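Local coordinates for vinylacetyl-CoA Delta-isomerase (Nitrosopumilus maritimus SCM1, PDB 6VJR), which probably dehydrates 4-hydroxybutyryl-CoA and isomerises vinylacetyl-CoA, using FAD and a [4Fe-4S] cluster with an additional iron ion nearby, at residues V102-T113 and L281-S292; I143-K151 and S181-G189. All coordinates share one frame; numbering follows the deposited sequence.

Contact 1: residues V102-T113 and L281-S292. With FE (Fe (III) ion), chain I; SF4 (iron/sulfur cluster), chain E.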
loop_
_atom_site.group_PDB
_atom_site.type_symbol
_atom_site.label_atom_id
_atom_site.label_comp_id
_atom_site.label_asym_id
_atom_site.label_seq_id
_atom_site.Cartn_x
_atom_site.Cartn_y
_atom_site.Cartn_z
ATOM N N VAL A 102 -9.556 -28.881 -4.581
ATOM C CA VAL A 102 -8.220 -29.466 -4.462
ATOM C C VAL A 102 -8.102 -30.744 -5.293
ATOM O O VAL A 102 -7.140 -30.964 -6.062
ATOM C CB VAL A 102 -7.859 -29.738 -2.989
ATOM C CG1 VAL A 102 -6.378 -29.981 -2.868
ATOM C CG2 VAL A 102 -8.270 -28.606 -2.082
ATOM N N GLY A 103 -9.124 -31.596 -5.169
ATOM C CA GLY A 103 -9.140 -32.863 -5.904
ATOM C C GLY A 103 -9.241 -32.654 -7.414
ATOM O O GLY A 103 -8.633 -33.391 -8.206
ATOM N N MET A 104 -10.031 -31.650 -7.824
ATOM C CA MET A 104 -10.153 -31.316 -9.238
ATOM C C MET A 104 -8.810 -30.899 -9.831
ATOM O O MET A 104 -8.383 -31.440 -10.848
ATOM C CB MET A 104 -11.176 -30.193 -9.414
ATOM C CG MET A 104 -11.381 -29.724 -10.816
ATOM S SD MET A 104 -12.554 -28.345 -10.890
ATOM C CE MET A 104 -11.586 -27.062 -10.118
ATOM N N ASP A 105 -8.066 -30.049 -9.090
ATOM C CA ASP A 105 -6.761 -29.584 -9.544
ATOM C C ASP A 105 -5.731 -30.727 -9.517
ATOM O O ASP A 105 -4.869 -30.830 -10.400
ATOM C CB ASP A 105 -6.426 -28.346 -8.726
ATOM C CG ASP A 105 -7.340 -27.137 -8.988
ATOM O OD1 ASP A 105 -7.895 -27.023 -10.123
ATOM O OD2 ASP A 105 -7.447 -26.254 -8.096
ATOM N N ALA A 106 -5.793 -31.570 -8.484
ATOM C CA ALA A 106 -4.939 -32.747 -8.402
ATOM C C ALA A 106 -5.153 -33.653 -9.616
ATOM O O ALA A 106 -4.172 -34.074 -10.234
ATOM C CB ALA A 106 -5.209 -33.507 -7.108
ATOM N N MET A 107 -6.411 -33.913 -9.974
ATOM C CA MET A 107 -6.710 -34.845 -11.067
ATOM C C MET A 107 -6.225 -34.277 -12.400
ATOM O O MET A 107 -5.684 -34.989 -13.245
ATOM C CB MET A 107 -8.190 -35.229 -11.103
ATOM C CG MET A 107 -8.477 -36.111 -9.895
ATOM S SD MET A 107 -9.839 -37.238 -10.062
ATOM C CE MET A 107 -11.038 -35.919 -10.036
ATOM N N ASN A 108 -6.484 -32.982 -12.601
ATOM C CA ASN A 108 -6.074 -32.323 -13.827
ATOM C C ASN A 108 -4.542 -32.388 -13.969
ATOM O O ASN A 108 -4.026 -32.661 -15.034
ATOM C CB ASN A 108 -6.698 -30.940 -13.919
ATOM C CG ASN A 108 -8.099 -31.012 -14.510
ATOM O OD1 ASN A 108 -8.295 -30.893 -15.721
ATOM N ND2 ASN A 108 -9.090 -31.241 -13.670
ATOM N N SER A 109 -3.816 -32.100 -12.890
ATOM C CA SER A 109 -2.362 -32.131 -12.918
ATOM C C SER A 109 -1.812 -33.547 -13.117
ATOM O O SER A 109 -0.819 -33.768 -13.833
ATOM C CB SER A 109 -1.809 -31.428 -11.677
ATOM O OG SER A 109 -2.124 -32.080 -10.453
ATOM N N LEU A 110 -2.446 -34.530 -12.477
ATOM C CA LEU A 110 -2.032 -35.922 -12.658
ATOM C C LEU A 110 -2.268 -36.418 -14.069
ATOM O O LEU A 110 -1.497 -37.244 -14.542
ATOM C CB LEU A 110 -2.725 -36.816 -11.661
ATOM C CG LEU A 110 -2.159 -36.759 -10.257
ATOM C CD1 LEU A 110 -3.150 -37.366 -9.284
ATOM C CD2 LEU A 110 -0.790 -37.447 -10.176
ATOM N N HIS A 111 -3.298 -35.905 -14.743
ATOM C CA HIS A 111 -3.597 -36.410 -16.071
ATOM C C HIS A 111 -2.403 -36.179 -17.004
ATOM O O HIS A 111 -1.931 -37.103 -17.673
ATOM C CB HIS A 111 -4.861 -35.736 -16.598
ATOM C CG HIS A 111 -5.366 -36.293 -17.870
ATOM N ND1 HIS A 111 -4.807 -35.949 -19.079
ATOM C CD2 HIS A 111 -6.365 -37.172 -18.141
ATOM C CE1 HIS A 111 -5.489 -36.583 -20.053
ATOM N NE2 HIS A 111 -6.432 -37.333 -19.511
ATOM N N SER A 112 -1.852 -34.960 -16.994
ATOM C CA SER A 112 -0.711 -34.647 -17.847
ATOM C C SER A 112 0.589 -35.255 -17.314
ATOM O O SER A 112 1.415 -35.706 -18.091
ATOM C CB SER A 112 -0.558 -33.160 -18.074
ATOM O OG SER A 112 -0.225 -32.462 -16.888
ATOM N N THR A 113 0.788 -35.251 -15.996
ATOM C CA THR A 113 2.050 -35.694 -15.424
ATOM C C THR A 113 2.221 -37.204 -15.644
ATOM O O THR A 113 3.290 -37.657 -16.046
ATOM C CB THR A 113 2.134 -35.328 -13.949
ATOM O OG1 THR A 113 1.976 -33.920 -13.794
ATOM C CG2 THR A 113 3.488 -35.748 -13.408
ATOM N N LEU A 281 4.752 -32.439 -11.111
ATOM C CA LEU A 281 3.436 -32.605 -10.520
ATOM C C LEU A 281 3.147 -31.406 -9.623
ATOM O O LEU A 281 2.045 -30.879 -9.637
ATOM C CB LEU A 281 3.329 -33.906 -9.743
ATOM C CG LEU A 281 1.986 -34.129 -9.053
ATOM C CD1 LEU A 281 0.864 -34.144 -10.085
ATOM C CD2 LEU A 281 2.077 -35.438 -8.275
ATOM N N VAL A 282 4.097 -31.029 -8.771
ATOM C CA VAL A 282 3.852 -29.879 -7.885
ATOM C C VAL A 282 3.588 -28.591 -8.673
ATOM O O VAL A 282 2.694 -27.808 -8.353
ATOM C CB VAL A 282 5.032 -29.708 -6.932
ATOM C CG1 VAL A 282 4.929 -28.456 -6.095
ATOM C CG2 VAL A 282 5.233 -30.914 -6.023
ATOM N N GLU A 283 4.415 -28.360 -9.701
ATOM C CA GLU A 283 4.274 -27.199 -10.568
ATOM C C GLU A 283 2.888 -27.139 -11.187
ATOM O O GLU A 283 2.249 -26.098 -11.197
ATOM C CB GLU A 283 5.334 -27.193 -11.660
ATOM C CG GLU A 283 5.285 -25.972 -12.565
ATOM C CD GLU A 283 6.523 -25.826 -13.455
ATOM O OE1 GLU A 283 6.991 -24.703 -13.707
ATOM O OE2 GLU A 283 7.086 -26.844 -13.859
ATOM N N ARG A 284 2.444 -28.257 -11.763
ATOM C CA ARG A 284 1.161 -28.235 -12.419
ATOM C C ARG A 284 -0.030 -28.183 -11.477
ATOM O O ARG A 284 -0.994 -27.473 -11.762
ATOM C CB ARG A 284 1.100 -29.386 -13.411
ATOM C CG ARG A 284 2.150 -29.280 -14.501
ATOM C CD ARG A 284 1.959 -30.301 -15.568
ATOM N NE ARG A 284 3.058 -30.162 -16.516
ATOM C CZ ARG A 284 3.318 -30.988 -17.486
ATOM N NH1 ARG A 284 2.507 -31.989 -17.705
ATOM N NH2 ARG A 284 4.375 -30.789 -18.247
ATOM N N PHE A 285 0.039 -28.884 -10.349
ATOM C CA PHE A 285 -1.003 -28.797 -9.344
ATOM C C PHE A 285 -1.149 -27.358 -8.864
ATOM O O PHE A 285 -2.264 -26.793 -8.830
ATOM C CB PHE A 285 -0.744 -29.721 -8.167
ATOM C CG PHE A 285 -1.678 -29.437 -7.019
ATOM C CD1 PHE A 285 -3.016 -29.763 -7.106
ATOM C CD2 PHE A 285 -1.251 -28.638 -5.969
ATOM C CE1 PHE A 285 -3.870 -29.490 -6.068
ATOM C CE2 PHE A 285 -2.114 -28.318 -4.933
ATOM C CZ PHE A 285 -3.429 -28.717 -4.989
ATOM N N THR A 286 -0.015 -26.770 -8.492
ATOM C CA THR A 286 -0.036 -25.395 -8.024
ATOM C C THR A 286 -0.456 -24.414 -9.116
ATOM O O THR A 286 -1.081 -23.394 -8.811
ATOM C CB THR A 286 1.251 -24.955 -7.319
ATOM O OG1 THR A 286 2.368 -25.027 -8.208
ATOM C CG2 THR A 286 1.478 -25.757 -6.051
ATOM N N CYS A 287 -0.098 -24.671 -10.363
ATOM C CA CYS A 287 -0.542 -23.837 -11.467
ATOM C C CYS A 287 -2.070 -23.759 -11.470
ATOM O O CYS A 287 -2.632 -22.668 -11.538
ATOM C CB CYS A 287 -0.027 -24.433 -12.769
ATOM S SG CYS A 287 -0.454 -23.492 -14.247
ATOM N N TYR A 288 -2.751 -24.915 -11.475
ATOM C CA TYR A 288 -4.198 -24.888 -11.416
ATOM C C TYR A 288 -4.693 -24.212 -10.148
ATOM O O TYR A 288 -5.610 -23.364 -10.162
ATOM C CB TYR A 288 -4.783 -26.293 -11.478
ATOM C CG TYR A 288 -4.691 -27.016 -12.822
ATOM C CD1 TYR A 288 -5.390 -26.594 -13.936
ATOM C CD2 TYR A 288 -3.817 -28.082 -12.982
ATOM C CE1 TYR A 288 -5.288 -27.261 -15.131
ATOM C CE2 TYR A 288 -3.728 -28.774 -14.171
ATOM C CZ TYR A 288 -4.401 -28.314 -15.280
ATOM O OH TYR A 288 -4.314 -28.997 -16.470
ATOM N N HIS A 289 -4.172 -24.692 -9.021
ATOM C CA HIS A 289 -4.781 -24.333 -7.754
ATOM C C HIS A 289 -4.604 -22.843 -7.425
ATOM O O HIS A 289 -5.515 -22.246 -6.840
ATOM C CB HIS A 289 -4.328 -25.235 -6.623
ATOM C CG HIS A 289 -5.291 -25.215 -5.486
ATOM N ND1 HIS A 289 -6.604 -25.620 -5.574
ATOM C CD2 HIS A 289 -5.133 -24.747 -4.231
ATOM C CE1 HIS A 289 -7.190 -25.383 -4.383
ATOM N NE2 HIS A 289 -6.304 -24.853 -3.551
ATOM N N ARG A 290 -3.496 -22.244 -7.857
ATOM C CA ARG A 290 -3.221 -20.831 -7.596
ATOM C C ARG A 290 -4.252 -19.929 -8.277
ATOM O O ARG A 290 -4.468 -18.815 -7.841
ATOM C CB ARG A 290 -1.775 -20.496 -7.959
ATOM C CG ARG A 290 -0.845 -20.971 -6.853
ATOM C CD ARG A 290 0.609 -20.770 -7.102
ATOM N NE ARG A 290 1.390 -21.352 -6.013
ATOM C CZ ARG A 290 2.651 -21.729 -6.124
ATOM N NH1 ARG A 290 3.368 -21.353 -7.155
ATOM N NH2 ARG A 290 3.169 -22.519 -5.223
ATOM N N ARG A 291 -4.972 -20.409 -9.304
ATOM C CA ARG A 291 -6.074 -19.610 -9.824
ATOM C C ARG A 291 -7.471 -20.184 -9.543
ATOM O O ARG A 291 -8.476 -19.553 -9.909
ATOM C CB ARG A 291 -5.907 -19.177 -11.267
ATOM C CG ARG A 291 -5.651 -20.221 -12.308
ATOM C CD ARG A 291 -6.906 -20.906 -12.893
ATOM N NE ARG A 291 -7.325 -22.074 -12.125
ATOM C CZ ARG A 291 -8.160 -23.036 -12.595
ATOM N NH1 ARG A 291 -8.809 -22.905 -13.767
ATOM N NH2 ARG A 291 -8.370 -24.106 -11.859
ATOM N N SER A 292 -7.553 -21.287 -8.787
ATOM C CA SER A 292 -8.795 -21.693 -8.155
ATOM C C SER A 292 -9.235 -20.714 -7.081
ATOM O O SER A 292 -10.415 -20.723 -6.684
ATOM C CB SER A 292 -8.700 -23.138 -7.675
ATOM O OG SER A 292 -8.731 -23.990 -8.828
HETATM FE FE FE I . -6.396 -23.886 -1.491
HETATM FE FE1 SF4 E . -9.369 -23.875 -2.087
HETATM FE FE2 SF4 E . -11.391 -22.013 -2.122
HETATM FE FE3 SF4 E . -11.687 -24.198 -0.742
HETATM FE FE4 SF4 E . -11.888 -24.292 -3.416
HETATM S S1 SF4 E . -13.325 -23.314 -2.004
HETATM S S2 SF4 E . -10.675 -25.774 -2.053
HETATM S S3 SF4 E . -10.213 -22.769 -3.975
HETATM S S4 SF4 E . -10.061 -22.649 -0.371
HETATM O O HOH W 1 -2.238 -30.960 -16.287
#

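Contact 2: residues I143-K151 and S181-G189. With FAD (flavin-adenine dinucleotide), chain F.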
loop_
_atom_site.group_PDB
_atom_site.type_symbol
_atom_site.label_atom_id
_atom_site.label_comp_id
_atom_site.label_asym_id
_atom_site.label_seq_id
_atom_site.Cartn_x
_atom_site.Cartn_y
_atom_site.Cartn_z
ATOM N N ILE A 143 -13.112 -36.111 -4.024
ATOM C CA ILE A 143 -11.710 -36.495 -4.039
ATOM C C ILE A 143 -10.903 -35.422 -3.307
ATOM O O ILE A 143 -10.958 -34.259 -3.677
ATOM C CB ILE A 143 -11.198 -36.612 -5.479
ATOM C CG1 ILE A 143 -12.135 -37.421 -6.408
ATOM C CG2 ILE A 143 -9.755 -37.137 -5.482
ATOM C CD1 ILE A 143 -12.409 -38.835 -5.968
ATOM N N GLY A 144 -10.162 -35.833 -2.285
ATOM C CA GLY A 144 -9.190 -34.992 -1.615
ATOM C C GLY A 144 -7.846 -34.975 -2.359
ATOM O O GLY A 144 -7.427 -35.967 -2.928
ATOM N N GLY A 145 -7.093 -33.874 -2.183
ATOM C CA GLY A 145 -5.789 -33.724 -2.780
ATOM C C GLY A 145 -4.800 -33.528 -1.669
ATOM O O GLY A 145 -4.744 -32.447 -1.102
ATOM N N ALA A 146 -4.043 -34.584 -1.382
ATOM C CA ALA A 146 -3.225 -34.601 -0.197
ATOM C C ALA A 146 -1.749 -34.504 -0.561
ATOM O O ALA A 146 -1.043 -35.518 -0.659
ATOM C CB ALA A 146 -3.537 -35.831 0.634
ATOM N N MET A 147 -1.266 -33.257 -0.623
ATOM C CA MET A 147 0.110 -33.017 -1.030
ATOM C C MET A 147 0.996 -32.681 0.169
ATOM O O MET A 147 2.054 -33.279 0.343
ATOM C CB MET A 147 0.146 -31.912 -2.085
ATOM C CG MET A 147 1.549 -31.471 -2.449
ATOM S SD MET A 147 1.661 -30.450 -3.932
ATOM C CE MET A 147 1.202 -31.640 -5.197
ATOM N N THR A 148 0.592 -31.705 0.955
ATOM C CA THR A 148 1.476 -31.127 1.956
ATOM C C THR A 148 1.696 -32.042 3.150
ATOM O O THR A 148 0.800 -32.257 3.957
ATOM C CB THR A 148 0.916 -29.792 2.423
ATOM O OG1 THR A 148 0.512 -28.966 1.337
ATOM C CG2 THR A 148 1.942 -29.090 3.288
ATOM N N ASP A 149 2.967 -32.441 3.338
ATOM C CA ASP A 149 3.415 -33.200 4.492
ATOM C C ASP A 149 3.705 -32.214 5.628
ATOM O O ASP A 149 3.713 -30.990 5.451
ATOM C CB ASP A 149 4.691 -33.979 4.190
ATOM C CG ASP A 149 4.583 -34.784 2.902
ATOM O OD1 ASP A 149 4.773 -34.157 1.840
ATOM O OD2 ASP A 149 4.187 -35.962 2.965
ATOM N N PRO A 150 3.892 -32.709 6.863
ATOM C CA PRO A 150 4.257 -31.832 7.969
ATOM C C PRO A 150 5.586 -31.101 7.782
ATOM O O PRO A 150 5.672 -29.969 8.243
ATOM C CB PRO A 150 4.240 -32.752 9.179
ATOM C CG PRO A 150 3.315 -33.874 8.773
ATOM C CD PRO A 150 3.620 -34.060 7.320
ATOM N N LYS A 151 6.575 -31.797 7.221
ATOM C CA LYS A 151 7.829 -31.270 6.712
ATOM C C LYS A 151 8.961 -31.085 7.738
ATOM O O LYS A 151 10.081 -30.819 7.311
ATOM C CB LYS A 151 7.674 -29.952 5.939
ATOM C CG LYS A 151 6.813 -30.081 4.686
ATOM C CD LYS A 151 6.831 -28.882 3.756
ATOM C CE LYS A 151 6.472 -27.642 4.430
ATOM N NZ LYS A 151 6.373 -26.427 3.588
ATOM N N SER A 181 3.929 -44.800 4.829
ATOM C CA SER A 181 3.839 -44.187 6.137
ATOM C C SER A 181 4.228 -42.714 6.019
ATOM O O SER A 181 5.033 -42.324 5.165
ATOM C CB SER A 181 4.727 -44.899 7.151
ATOM O OG SER A 181 4.310 -46.241 7.356
ATOM N N GLY A 182 3.665 -41.916 6.928
ATOM C CA GLY A 182 3.924 -40.497 6.968
ATOM C C GLY A 182 2.638 -39.795 7.377
ATOM O O GLY A 182 1.836 -40.340 8.127
ATOM N N ALA A 183 2.488 -38.558 6.943
ATOM C CA ALA A 183 1.303 -37.794 7.274
ATOM C C ALA A 183 1.107 -36.716 6.220
ATOM O O ALA A 183 2.077 -36.344 5.537
ATOM C CB ALA A 183 1.470 -37.188 8.626
ATOM N N LYS A 184 -0.109 -36.203 6.154
ATOM C CA LYS A 184 -0.448 -35.080 5.287
ATOM C C LYS A 184 -1.218 -34.075 6.150
ATOM O O LYS A 184 -2.156 -34.452 6.835
ATOM C CB LYS A 184 -1.274 -35.554 4.083
ATOM C CG LYS A 184 -0.497 -36.433 3.110
ATOM C CD LYS A 184 0.709 -35.858 2.361
ATOM C CE LYS A 184 1.211 -36.732 1.266
ATOM N NZ LYS A 184 2.440 -36.142 0.693
ATOM N N ALA A 185 -0.709 -32.828 6.233
ATOM C CA ALA A 185 -1.263 -31.819 7.115
ATOM C C ALA A 185 -2.206 -30.880 6.376
ATOM O O ALA A 185 -2.130 -30.727 5.163
ATOM C CB ALA A 185 -0.127 -31.068 7.778
ATOM N N HIS A 186 -3.079 -30.213 7.146
ATOM C CA HIS A 186 -3.948 -29.137 6.650
ATOM C C HIS A 186 -4.932 -29.611 5.577
ATOM O O HIS A 186 -5.204 -28.887 4.623
ATOM C CB HIS A 186 -3.140 -28.009 6.009
ATOM C CG HIS A 186 -1.842 -27.755 6.685
ATOM N ND1 HIS A 186 -1.653 -27.197 7.935
ATOM C CD2 HIS A 186 -0.622 -28.017 6.188
ATOM C CE1 HIS A 186 -0.355 -27.161 8.171
ATOM N NE2 HIS A 186 0.289 -27.633 7.115
ATOM N N GLN A 187 -5.380 -30.843 5.669
ATOM C CA GLN A 187 -6.088 -31.451 4.538
ATOM C C GLN A 187 -7.561 -31.096 4.463
ATOM O O GLN A 187 -8.349 -31.510 5.310
ATOM C CB GLN A 187 -5.868 -32.957 4.630
ATOM C CG GLN A 187 -4.428 -33.344 4.372
ATOM C CD GLN A 187 -3.953 -32.932 3.005
ATOM O OE1 GLN A 187 -4.661 -33.099 2.029
ATOM N NE2 GLN A 187 -2.744 -32.387 2.910
ATOM N N THR A 188 -7.890 -30.322 3.432
ATOM C CA THR A 188 -9.207 -29.756 3.238
ATOM C C THR A 188 -10.206 -30.866 2.906
ATOM O O THR A 188 -10.044 -31.559 1.908
ATOM C CB THR A 188 -9.137 -28.685 2.127
ATOM O OG1 THR A 188 -8.326 -27.593 2.577
ATOM C CG2 THR A 188 -10.503 -28.144 1.777
ATOM N N GLY A 189 -11.264 -30.949 3.725
ATOM C CA GLY A 189 -12.400 -31.803 3.426
ATOM C C GLY A 189 -12.076 -33.293 3.410
ATOM O O GLY A 189 -12.865 -34.084 2.900
HETATM P PA FAD F . 5.802 -23.324 6.094
HETATM O O1A FAD F . 6.420 -23.969 4.923
HETATM O O2A FAD F . 6.250 -23.759 7.431
HETATM O O5B FAD F . 5.881 -21.756 5.827
HETATM C C5B FAD F . 6.115 -20.805 6.895
HETATM C C4B FAD F . 6.994 -19.708 6.370
HETATM O O4B FAD F . 8.335 -20.219 6.174
HETATM C C3B FAD F . 6.582 -19.064 5.032
HETATM O O3B FAD F . 6.869 -17.662 5.047
HETATM C C2B FAD F . 7.475 -19.773 4.022
HETATM O O2B FAD F . 7.717 -19.092 2.800
HETATM C C1B FAD F . 8.755 -19.954 4.841
HETATM N N9A FAD F . 9.563 -21.091 4.419
HETATM C C8A FAD F . 9.302 -22.442 4.512
HETATM N N7A FAD F . 10.256 -23.220 4.067
HETATM C C5A FAD F . 11.213 -22.327 3.621
HETATM C C6A FAD F . 12.478 -22.522 3.029
HETATM N N6A FAD F . 13.008 -23.731 2.838
HETATM N N1A FAD F . 13.163 -21.422 2.639
HETATM C C2A FAD F . 12.625 -20.213 2.882
HETATM N N3A FAD F . 11.469 -19.899 3.462
HETATM C C4A FAD F . 10.791 -21.010 3.810
HETATM N N1 FAD F . -2.345 -28.717 1.463
HETATM C C2 FAD F . -2.764 -29.885 0.872
HETATM O O2 FAD F . -1.974 -30.719 0.402
HETATM N N3 FAD F . -4.121 -30.108 0.734
HETATM C C4 FAD F . -5.127 -29.292 1.166
HETATM O O4 FAD F . -6.299 -29.621 1.098
HETATM C C4X FAD F . -4.663 -28.111 1.877
HETATM N N5 FAD F . -5.577 -27.266 2.365
HETATM C C5X FAD F . -5.135 -26.280 3.222
HETATM C C6 FAD F . -6.053 -25.509 3.949
HETATM C C7 FAD F . -5.642 -24.542 4.854
HETATM C C7M FAD F . -6.663 -23.811 5.692
HETATM C C8 FAD F . -4.273 -24.219 4.942
HETATM C C8M FAD F . -3.810 -23.101 5.829
HETATM C C9 FAD F . -3.354 -24.899 4.177
HETATM C C9A FAD F . -3.772 -25.960 3.334
HETATM N N10 FAD F . -2.856 -26.751 2.641
HETATM C C10 FAD F . -3.250 -27.906 1.965
HETATM C "C1'" FAD F . -1.436 -26.568 2.999
HETATM C "C2'" FAD F . -0.675 -25.439 2.347
HETATM O "O2'" FAD F . -0.309 -25.866 1.034
HETATM C "C3'" FAD F . 0.575 -25.107 3.175
HETATM O "O3'" FAD F . 0.107 -24.492 4.361
HETATM C "C4'" FAD F . 1.640 -24.273 2.446
HETATM O "O4'" FAD F . 2.285 -25.051 1.429
HETATM C "C5'" FAD F . 2.701 -23.729 3.386
HETATM O "O5'" FAD F . 3.328 -24.802 4.069
HETATM P P FAD F . 3.403 -24.833 5.624
HETATM O O1P FAD F . 2.084 -24.705 6.245
HETATM O O2P FAD F . 4.237 -25.993 5.978
HETATM O O3P FAD F . 4.194 -23.514 6.076
HETATM O O HOH W 2 -7.868 -31.906 0.076
HETATM O O HOH W 3 3.063 -28.454 6.588
#

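Contact 1: residues V102-T113 and L281-S292
Ser109 is the small knob at the closest backbone approach: its CB presses to 3.4 Å from Phe285 N, in a hollow edged by Leu281, Arg284, Phe285 and Tyr288. The helices run roughly antiparallel, their axes 8.3 Å apart and at 140°. Phe285 returns the knob from the other side. With CG anti to its backbone N (chi1 169°), its ring drives edge-on between Val102, Asp105, Ala106 and Ser109, and CZ meets Val102 CG1 at 3.8 Å. Tyr288 lies beside this row, with Asn108 CB over one face of its ring; its OH, also bonded to Tyr355 O, shares a water with Ser112 OG and Asn108 O. Farther along, Leu281 CD1 fits against Leu110 CD2, and Arg284 NH1, salt-bridged also to Glu116, hydrogen-bonds Ser112 OG at 2.9 Å. Asp105 is a polar knob among Phe285, Tyr288, His289 and Ser292. Its OD2 takes His289 ND1 on the anti lone pair (2.7 Å) and Ser292 OG on the syn lone pair (2.7 Å), while OD1 makes a long salt bridge to NH2 of Arg291 (3.4 Å), whose NH1 is hydrogen-bonded to Gln83 OE1. The ND1 bond, near the ring plane, helps fix the rotation of the imidazole. His289 NE2 binds the iron(III) ion at 2.3 Å, alongside Tyr293 and Glu443. Knobs-into-holes helix packing thus ends at Asp105, a second-shell residue of the iron(III) site beside the [4Fe-4S] cluster.

Contact 2: residues I143-K151 and S181-G189
A bend at chi2 (-63°), followed by an extended run to NZ, carries Lys184 back along Ala146 to Met147 and Asp149. Asp149 CG stands beside its own backbone N (chi1 -50°), which lays the carboxylate next to the lysine, both side chains pointing the same way. Lys184 NZ reaches OD2 of Asp149 at 2.9 Å in a salt bridge on the syn side, out of the carboxylate plane, and also bonds Met147 O at 2.9 Å from above the carbonyl plane. Met199 O is a further acceptor for the ammonium, and Thr168 N a second donor to the carboxylate. With an alanine replacing Lys184, the buried Asp149 carboxylate is likely to lack its countercharge and Met147 O to lose this donor. Between the backbones, Ala185 N donates to Thr148 O at 2.8 Å, nearly along the C=O axis, while Pro150 CG packs on Ala183 CB.

The turn so pinned faces the flavin. FAD O2 is gripped by Met147 N, Thr148 N and Gln187 NE2, whose amide is turned so that OE1 lies 3.0 Å from Ala146 CA. FAD N3 donates to Gly145 O; Thr188 N holds FAD O4, and Thr188 OG1 bonds FAD N5 at 2.8 Å. His186 lies with Ala185 CB over one ring face and FAD O3' over the other, its ND1 hydrogen-bonded to Thr390 OG1 of the second subunit. Together, strand 143-146, its following turn and the bend in strand 177-188 hold the polar edge of the isoalloxazine, from O2 to N5, in an FAD site completed by the second subunit.

How the contacts relate
Contact 1 and contact 2 lie about 15 Å apart, centre to centre, and meet directly. Val102 CG1 packs against Gly145 O at 3.4 Å, and Phe285 CD2 touches Met147 CE at 4.0 Å, so the helix pair backs the strand and turn that hold the flavin. Segments 143-151 and 181-189 both fall, in sequence, between the two helices of contact 1. One contact supplies an iron ligand and part of the cluster surroundings, the other the flavin's polar anchors; the side chain of Thr148 is about 9 Å from the iron(III) ion. Val102 borders both cofactors, and together the contacts bring flavin, iron and cluster into one buried region.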